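Local coordinates for protein putative isochorismatase (Bordetella bronchiseptica, PDB 3UAO) that hydrolyses the amide of maleamate to maleate and ammonia in the bacterial breakdown of nicotinate (vitamin B3), at residues W86-S91 / A132-V137; S91-A96 / L113-H118. All coordinates share one frame; numbering follows the deposited sequence.

Interaction 1 (W86-S91 / A132-V137)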
ATOM      1  N   TRP A  86     -15.573 -21.162   0.339  1.00 26.44           N
ATOM      2  CA  TRP A  86     -14.285 -20.496   0.346  1.00 24.56           C
ATOM      3  C   TRP A  86     -14.504 -19.082  -0.101  1.00 23.25           C
ATOM      4  O   TRP A  86     -15.247 -18.856  -1.026  1.00 24.20           O
ATOM      5  CB  TRP A  86     -13.312 -21.154  -0.642  1.00 24.29           C
ATOM      6  CG  TRP A  86     -12.701 -22.414  -0.198  1.00 22.98           C
ATOM      7  CD1 TRP A  86     -12.800 -22.985   1.018  1.00 24.28           C
ATOM      8  CD2 TRP A  86     -11.829 -23.239  -0.961  1.00 23.09           C
ATOM      9  NE1 TRP A  86     -12.065 -24.143   1.065  1.00 24.39           N
ATOM     10  CE2 TRP A  86     -11.457 -24.321  -0.143  1.00 23.98           C
ATOM     11  CE3 TRP A  86     -11.343 -23.184  -2.277  1.00 22.69           C
ATOM     12  CZ2 TRP A  86     -10.616 -25.341  -0.588  1.00 25.00           C
ATOM     13  CZ3 TRP A  86     -10.502 -24.194  -2.719  1.00 23.58           C
ATOM     14  CH2 TRP A  86     -10.145 -25.253  -1.880  1.00 23.77           C
ATOM     15  N   ALA A  87     -13.856 -18.124   0.540  1.00 21.31           N
ATOM     16  CA  ALA A  87     -13.868 -16.771   0.026  1.00 20.11           C
ATOM     17  C   ALA A  87     -13.471 -16.838  -1.469  1.00 19.59           C
ATOM     18  O   ALA A  87     -12.564 -17.588  -1.841  1.00 18.83           O
ATOM     19  CB  ALA A  87     -12.888 -15.889   0.827  1.00 18.24           C
ATOM     20  N   VAL A  88     -14.148 -16.080  -2.322  1.00 19.38           N
ATOM     21  CA  VAL A  88     -13.801 -16.075  -3.751  1.00 19.47           C
ATOM     22  C   VAL A  88     -13.748 -14.645  -4.316  1.00 19.10           C
ATOM     23  O   VAL A  88     -14.655 -13.850  -4.069  1.00 18.29           O
ATOM     24  CB  VAL A  88     -14.756 -16.946  -4.581  1.00 19.77           C
ATOM     25  CG1 VAL A  88     -14.327 -16.966  -6.077  1.00 21.27           C
ATOM     26  CG2 VAL A  88     -14.771 -18.342  -4.036  1.00 20.95           C
ATOM     27  N   ALA A  89     -12.652 -14.348  -5.039  1.00 18.17           N
ATOM     28  CA  ALA A  89     -12.376 -13.020  -5.586  1.00 17.77           C
ATOM     29  C   ALA A  89     -11.990 -13.144  -7.046  1.00 17.55           C
ATOM     30  O   ALA A  89     -11.255 -14.031  -7.421  1.00 18.08           O
ATOM     31  CB  ALA A  89     -11.268 -12.332  -4.810  1.00 17.35           C
ATOM     32  N   HIS A  90     -12.535 -12.267  -7.863  1.00 17.48           N
ATOM     33  CA  HIS A  90     -12.240 -12.210  -9.278  1.00 17.00           C
ATOM     34  C   HIS A  90     -11.630 -10.834  -9.567  1.00 15.89           C
ATOM     35  O   HIS A  90     -12.002  -9.842  -8.953  1.00 14.87           O
ATOM     36  CB  HIS A  90     -13.538 -12.358 -10.087  1.00 18.20           C
ATOM     37  CG  HIS A  90     -14.391 -13.520  -9.675  1.00 19.50           C
ATOM     38  ND1 HIS A  90     -14.497 -14.667 -10.429  1.00 23.60           N
ATOM     39  CD2 HIS A  90     -15.171 -13.713  -8.584  1.00 21.84           C
ATOM     40  CE1 HIS A  90     -15.321 -15.513  -9.825  1.00 25.84           C
ATOM     41  NE2 HIS A  90     -15.744 -14.956  -8.703  1.00 24.66           N
ATOM     42  N   SER A  91     -10.697 -10.784 -10.500  1.00 14.67           N
ATOM     43  CA  SER A  91     -10.055  -9.550 -10.861  1.00 14.07           C
ATOM     44  C   SER A  91     -10.402  -9.260 -12.323  1.00 14.43           C
ATOM     45  O   SER A  91     -10.662 -10.158 -13.128  1.00 14.44           O
ATOM     46  CB  SER A  91      -8.525  -9.660 -10.644  1.00 14.21           C
ATOM     47  OG  SER A  91      -7.833  -9.968 -11.840  1.00 12.60           O
ATOM     48  N   ALA A 132     -23.115 -14.114  -5.795  1.00 33.06           N
ATOM     49  CA  ALA A 132     -23.321 -13.353  -4.556  1.00 32.85           C
ATOM     50  C   ALA A 132     -22.208 -13.593  -3.531  1.00 31.87           C
ATOM     51  O   ALA A 132     -21.968 -14.749  -3.145  1.00 32.89           O
ATOM     52  CB  ALA A 132     -24.714 -13.710  -3.917  1.00 34.10           C
ATOM     53  N   GLY A 133     -21.513 -12.518  -3.139  1.00 29.79           N
ATOM     54  CA  GLY A 133     -20.511 -12.547  -2.059  1.00 28.34           C
ATOM     55  C   GLY A 133     -19.073 -12.700  -2.536  1.00 26.62           C
ATOM     56  O   GLY A 133     -18.139 -12.639  -1.743  1.00 25.96           O
ATOM     57  N   GLU A 134     -18.920 -12.921  -3.833  1.00 25.12           N
ATOM     58  CA  GLU A 134     -17.634 -13.089  -4.450  1.00 23.39           C
ATOM     59  C   GLU A 134     -17.215 -11.726  -5.004  1.00 22.10           C
ATOM     60  O   GLU A 134     -17.994 -11.049  -5.687  1.00 21.21           O
ATOM     61  CB  GLU A 134     -17.703 -14.118  -5.576  1.00 23.97           C
ATOM     62  CG  GLU A 134     -18.033 -15.533  -5.129  1.00 24.03           C
ATOM     63  CD  GLU A 134     -18.107 -16.510  -6.287  1.00 24.38           C
ATOM     64  OE1 GLU A 134     -17.961 -16.084  -7.458  1.00 21.77           O
ATOM     65  OE2 GLU A 134     -18.324 -17.711  -6.013  1.00 25.81           O
ATOM     66  N   TYR A 135     -15.971 -11.354  -4.710  1.00 20.02           N
ATOM     67  CA  TYR A 135     -15.525  -9.993  -4.820  1.00 18.98           C
ATOM     68  C   TYR A 135     -14.883  -9.779  -6.162  1.00 18.85           C
ATOM     69  O   TYR A 135     -14.040 -10.580  -6.584  1.00 19.49           O
ATOM     70  CB  TYR A 135     -14.527  -9.697  -3.691  1.00 18.71           C
ATOM     71  CG  TYR A 135     -13.991  -8.292  -3.646  1.00 16.28           C
ATOM     72  CD1 TYR A 135     -14.814  -7.198  -3.849  1.00 15.70           C
ATOM     73  CD2 TYR A 135     -12.672  -8.056  -3.387  1.00 15.54           C
ATOM     74  CE1 TYR A 135     -14.319  -5.921  -3.816  1.00 13.76           C
ATOM     75  CE2 TYR A 135     -12.177  -6.781  -3.348  1.00 14.96           C
ATOM     76  CZ  TYR A 135     -13.015  -5.714  -3.548  1.00 15.53           C
ATOM     77  OH  TYR A 135     -12.503  -4.423  -3.503  1.00 16.52           O
ATOM     78  N   VAL A 136     -15.284  -8.708  -6.841  1.00 17.85           N
ATOM     79  CA  VAL A 136     -14.742  -8.374  -8.159  1.00 16.60           C
ATOM     80  C   VAL A 136     -13.845  -7.194  -7.938  1.00 16.08           C
ATOM     81  O   VAL A 136     -14.290  -6.108  -7.618  1.00 15.87           O
ATOM     82  CB  VAL A 136     -15.854  -8.023  -9.185  1.00 17.14           C
ATOM     83  CG1 VAL A 136     -15.280  -7.766 -10.569  1.00 13.76           C
ATOM     84  CG2 VAL A 136     -16.933  -9.141  -9.215  1.00 19.09           C
ATOM     85  N   VAL A 137     -12.553  -7.409  -8.080  1.00 16.41           N
ATOM     86  CA  VAL A 137     -11.631  -6.349  -7.872  1.00 16.01           C
ATOM     87  C   VAL A 137     -11.199  -5.853  -9.247  1.00 16.04           C
ATOM     88  O   VAL A 137     -10.896  -6.637 -10.146  1.00 15.74           O
ATOM     89  CB  VAL A 137     -10.478  -6.751  -6.913  1.00 16.31           C
ATOM     90  CG1 VAL A 137      -9.968  -8.043  -7.215  1.00 17.07           C
ATOM     91  CG2 VAL A 137      -9.355  -5.750  -6.978  1.00 16.74           C
TER
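H90 and E134 meet ring edge to carboxylate: NE2 of the imidazole donates to E134 OE1 over 2.8 Å. The two flat groups are turned 31° against each other. The oxygen lies close to the ring plane of H90, but the nitrogen approaches from above the carboxylate, 44° out of its plane. V88 packs along the acid's chain. Its side chain runs beside that of E134, both pointing the same way, with V88 CB 3.6 Å from E134 CG and V88 CG1 against the carboxylate carbon. H90 has CG opposite its carbonyl carbon (chi1 -50°), which swings NE2 over to the E134 side of the strand.

Behind these side chains strands 87-91 and 135-137 run parallel with a modest twist, with A89, H90 and S91 facing Y135, V136 and V137. Y135 N donates to V88 O at 2.9 Å. H90 then uses both backbone groups on the same neighbouring strand, bonding to two different residues, N to Y135 O and O to V137 N, each at 2.6 Å. On the face carrying A89 and Y135 their CB atoms make an apolar contact at 4.3 Å. Separately, V137 CG1 packs closely against H90 O, at 3.2 Å. The Y135 ring leads away from strand 87-91 and stacks with W153.

The pairing joins the outermost strand, within this chain, of the parallel Rossmann-like sheet to its neighbour, and helix 67-84 packs on V88 and E134. E134 OE1 also accepts from Q131 N, while OE2 forms a salt bridge with R82. With the arginine on one oxygen and two N-H donors on the other, this buried carboxylate is probably kept ionised and fixed in its rotation.

Interaction 2 (S91-A96 / L113-H118)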
ATOM      1  N   SER A  91     -10.697 -10.784 -10.500  1.00 14.67           N
ATOM      2  CA  SER A  91     -10.055  -9.550 -10.861  1.00 14.07           C
ATOM      3  C   SER A  91     -10.402  -9.260 -12.323  1.00 14.43           C
ATOM      4  O   SER A  91     -10.662 -10.158 -13.128  1.00 14.44           O
ATOM      5  CB  SER A  91      -8.525  -9.660 -10.644  1.00 14.21           C
ATOM      6  OG  SER A  91      -7.833  -9.968 -11.840  1.00 12.60           O
ATOM      7  N   ARG A  92     -10.398  -7.984 -12.652  1.00 14.10           N
ATOM      8  CA  ARG A  92     -10.646  -7.511 -14.016  1.00 13.52           C
ATOM      9  C   ARG A  92      -9.769  -6.298 -14.183  1.00 12.82           C
ATOM     10  O   ARG A  92      -9.642  -5.541 -13.228  1.00 11.49           O
ATOM     11  CB  ARG A  92     -12.101  -7.041 -14.187  1.00 13.75           C
ATOM     12  CG  ARG A  92     -13.169  -8.111 -14.035  1.00 13.68           C
ATOM     13  CD  ARG A  92     -14.552  -7.511 -14.061  1.00 14.69           C
ATOM     14  NE  ARG A  92     -14.716  -6.708 -15.274  1.00 16.61           N
ATOM     15  CZ  ARG A  92     -15.524  -5.659 -15.417  1.00 14.39           C
ATOM     16  NH1 ARG A  92     -16.305  -5.240 -14.435  1.00 14.84           N
ATOM     17  NH2 ARG A  92     -15.525  -5.021 -16.562  1.00 14.70           N
ATOM     18  N   ILE A  93      -9.132  -6.127 -15.349  1.00 12.98           N
ATOM     19  CA  ILE A  93      -8.468  -4.870 -15.675  1.00 12.32           C
ATOM     20  C   ILE A  93      -9.545  -3.944 -16.177  1.00 13.10           C
ATOM     21  O   ILE A  93     -10.367  -4.326 -17.038  1.00 14.33           O
ATOM     22  CB  ILE A  93      -7.324  -5.045 -16.677  1.00 13.24           C
ATOM     23  CG1 ILE A  93      -6.187  -5.842 -16.027  1.00 13.59           C
ATOM     24  CG2 ILE A  93      -6.705  -3.691 -17.105  1.00 13.29           C
ATOM     25  CD1 ILE A  93      -5.029  -6.227 -16.981  1.00 12.46           C
ATOM     26  N   VAL A  94      -9.624  -2.762 -15.557  1.00 12.97           N
ATOM     27  CA  VAL A  94     -10.562  -1.707 -15.963  1.00 12.81           C
ATOM     28  C   VAL A  94      -9.921  -0.322 -15.893  1.00 13.12           C
ATOM     29  O   VAL A  94      -9.480   0.125 -14.828  1.00 12.83           O
ATOM     30  CB  VAL A  94     -11.797  -1.683 -15.077  1.00 13.15           C
ATOM     31  CG1 VAL A  94     -12.653  -0.408 -15.380  1.00 13.64           C
ATOM     32  CG2 VAL A  94     -12.624  -2.957 -15.223  1.00 12.65           C
ATOM     33  N   TYR A  95      -9.886   0.370 -17.022  1.00 14.44           N
ATOM     34  CA  TYR A  95      -9.560   1.806 -17.051  1.00 14.65           C
ATOM     35  C   TYR A  95     -10.825   2.637 -17.225  1.00 15.70           C
ATOM     36  O   TYR A  95     -11.862   2.111 -17.645  1.00 14.72           O
ATOM     37  CB  TYR A  95      -8.623   2.110 -18.205  1.00 14.84           C
ATOM     38  CG  TYR A  95      -7.205   1.578 -18.029  1.00 15.34           C
ATOM     39  CD1 TYR A  95      -6.175   2.412 -17.592  1.00 15.35           C
ATOM     40  CD2 TYR A  95      -6.892   0.284 -18.341  1.00 14.93           C
ATOM     41  CE1 TYR A  95      -4.884   1.947 -17.440  1.00 15.10           C
ATOM     42  CE2 TYR A  95      -5.580  -0.205 -18.180  1.00 14.74           C
ATOM     43  CZ  TYR A  95      -4.594   0.638 -17.731  1.00 13.59           C
ATOM     44  OH  TYR A  95      -3.310   0.194 -17.570  1.00 13.21           O
ATOM     45  N   ALA A  96     -10.701   3.941 -16.934  1.00 16.43           N
ATOM     46  CA  ALA A  96     -11.755   4.919 -17.170  1.00 17.86           C
ATOM     47  C   ALA A  96     -11.991   5.131 -18.671  1.00 18.98           C
ATOM     48  O   ALA A  96     -11.050   5.173 -19.444  1.00 17.97           O
ATOM     49  CB  ALA A  96     -11.433   6.279 -16.479  1.00 17.46           C
ATOM     50  N   LEU A 113      -5.635  -0.327 -22.425  1.00 24.98           N
ATOM     51  CA  LEU A 113      -6.330   0.912 -22.247  1.00 25.18           C
ATOM     52  C   LEU A 113      -7.716   0.837 -22.830  1.00 25.90           C
ATOM     53  O   LEU A 113      -8.501   1.729 -22.597  1.00 27.20           O
ATOM     54  CB  LEU A 113      -5.553   2.029 -22.956  1.00 25.76           C
ATOM     55  CG  LEU A 113      -5.931   3.455 -22.627  1.00 24.66           C
ATOM     56  CD1 LEU A 113      -5.614   3.694 -21.152  1.00 24.28           C
ATOM     57  CD2 LEU A 113      -5.181   4.408 -23.558  1.00 24.99           C
ATOM     58  N   THR A 114      -7.998  -0.198 -23.618  1.00 25.99           N
ATOM     59  CA  THR A 114      -9.305  -0.378 -24.238  1.00 25.69           C
ATOM     60  C   THR A 114     -10.193  -1.228 -23.362  1.00 24.80           C
ATOM     61  O   THR A 114     -11.355  -1.385 -23.664  1.00 24.77           O
ATOM     62  CB  THR A 114      -9.177  -1.081 -25.588  1.00 26.89           C
ATOM     63  OG1 THR A 114      -8.886  -2.466 -25.378  1.00 25.79           O
ATOM     64  CG2 THR A 114      -8.067  -0.431 -26.449  1.00 26.34           C
ATOM     65  N   LEU A 115      -9.633  -1.776 -22.279  1.00 23.78           N
ATOM     66  CA  LEU A 115     -10.389  -2.533 -21.272  1.00 23.25           C
ATOM     67  C   LEU A 115     -11.244  -1.638 -20.363  1.00 23.75           C
ATOM     68  O   LEU A 115     -10.869  -1.328 -19.246  1.00 23.89           O
ATOM     69  CB  LEU A 115      -9.451  -3.409 -20.442  1.00 21.62           C
ATOM     70  CG  LEU A 115      -8.808  -4.524 -21.283  1.00 23.39           C
ATOM     71  CD1 LEU A 115      -7.862  -5.440 -20.469  1.00 20.15           C
ATOM     72  CD2 LEU A 115      -9.897  -5.370 -22.042  1.00 19.08           C
ATOM     73  N   LYS A 116     -12.418  -1.254 -20.853  1.00 24.87           N
ATOM     74  CA  LYS A 116     -13.269  -0.303 -20.181  1.00 25.04           C
ATOM     75  C   LYS A 116     -14.376  -1.070 -19.456  1.00 25.64           C
ATOM     76  O   LYS A 116     -14.549  -2.269 -19.649  1.00 26.26           O
ATOM     77  CB  LYS A 116     -13.822   0.693 -21.180  1.00 25.77           C
ATOM     78  CG  LYS A 116     -12.775   1.268 -22.139  1.00 25.13           C
ATOM     79  CD  LYS A 116     -11.666   1.995 -21.422  1.00 23.78           C
ATOM     80  CE  LYS A 116     -11.053   3.115 -22.287  1.00 23.54           C
ATOM     81  NZ  LYS A 116      -9.944   3.790 -21.559  1.00 21.39           N
ATOM     82  N   GLU A 117     -15.088  -0.394 -18.581  1.00 25.76           N
ATOM     83  CA  GLU A 117     -15.986  -1.078 -17.676  1.00 26.54           C
ATOM     84  C   GLU A 117     -17.048  -1.900 -18.442  1.00 28.60           C
ATOM     85  O   GLU A 117     -17.351  -3.046 -18.069  1.00 29.15           O
ATOM     86  CB  GLU A 117     -16.595  -0.069 -16.702  1.00 25.40           C
ATOM     87  CG  GLU A 117     -17.620  -0.621 -15.714  1.00 25.44           C
ATOM     88  CD  GLU A 117     -17.115  -1.768 -14.878  1.00 23.68           C
ATOM     89  OE1 GLU A 117     -16.009  -1.660 -14.308  1.00 22.77           O
ATOM     90  OE2 GLU A 117     -17.841  -2.783 -14.792  1.00 24.32           O
ATOM     91  N   HIS A 118     -17.556  -1.343 -19.540  1.00 30.52           N
ATOM     92  CA  HIS A 118     -18.645  -1.949 -20.310  1.00 31.64           C
ATOM     93  C   HIS A 118     -18.186  -2.536 -21.646  1.00 32.61           C
ATOM     94  O   HIS A 118     -18.989  -3.051 -22.412  1.00 33.62           O
ATOM     95  CB  HIS A 118     -19.745  -0.900 -20.490  1.00 32.20           C
ATOM     96  CG  HIS A 118     -20.209  -0.307 -19.194  1.00 30.95           C
ATOM     97  ND1 HIS A 118     -21.044  -0.979 -18.326  1.00 30.19           N
ATOM     98  CD2 HIS A 118     -19.929   0.878 -18.601  1.00 31.91           C
ATOM     99  CE1 HIS A 118     -21.269  -0.229 -17.263  1.00 30.83           C
ATOM    100  NE2 HIS A 118     -20.606   0.906 -17.405  1.00 30.73           N
TER
HETATM  101  O   HOH W   1     -14.307   2.270 -17.979  1.00 18.67           O
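K116 reaches across to A96 with a side chain that starts out pointing away from segment 91-96. CB carries it off the backbone, and the bend at chi2 (-60°) folds the chain back. CD then lies 3.8 Å from both Y95 O and A96 O, CE closes on A96 O, and NZ donates to that oxygen at 2.8 Å, tilted from the carbonyl plane. The same ammonium donates to L113 O at 2.7 Å, nearly in line with the carbonyl bond, and makes a salt bridge with D99. One lysine tip therefore ties both segments to the loop that follows A96.

Next to it Y95 N donates to L115 O, the carbonyl of the residue at the centre of an inverse gamma turn. L113 CD1 sits over one face of the Y95 ring, 4.2 Å from its centroid and 24° off the normal, a CH-pi contact; the hydroxyl at the far end of the ring is bonded to N103. A water bridges Y95 O and E117 N. L115 CD1 packs on I93 CB.

At the other end R92 grips E117 end-on with two nitrogens. NH1 meets OE2 at 2.9 Å on its syn side but somewhat out of the carboxylate plane, an almost straight hydrogen bond within a salt bridge, and NH2 donates to E117 O at 3.1 Å. Guanidinium and carboxylate planes stand 80° apart.

The contact fastens the loop after helix 105-108 to the end of strand 87-93 and the loop that follows it. E117 OE1 pairs with R138, whose guanidinium comes close to that of R92; the carboxylate probably offsets their like charges. Charged side chains thus bond at both ends, with apolar packing of Y95 on L113 and I93 on L115 between them.

How the interactions relate
Both interactions use strand 87-93 and share S91, but they sit at different depths, their centres about 17 Å apart. Interaction 1 is buried and regular, a parallel pairing at one side of the sheet with one His-carboxylate bond beside the backbone ladder. Interaction 2 is partly buried and lies farther from the chain centre, where the strand runs out into loop; it relies on a salt bridge, side chain-to-carbonyl bonds and a water. The second subunit reaches interaction 1, through its D98 and D101, whereas no other chain of the assembly touches interaction 2. They meet at R92, whose N lies 2.9 Å from V137 O, a probable hydrogen bond that carries the strand pairing onward.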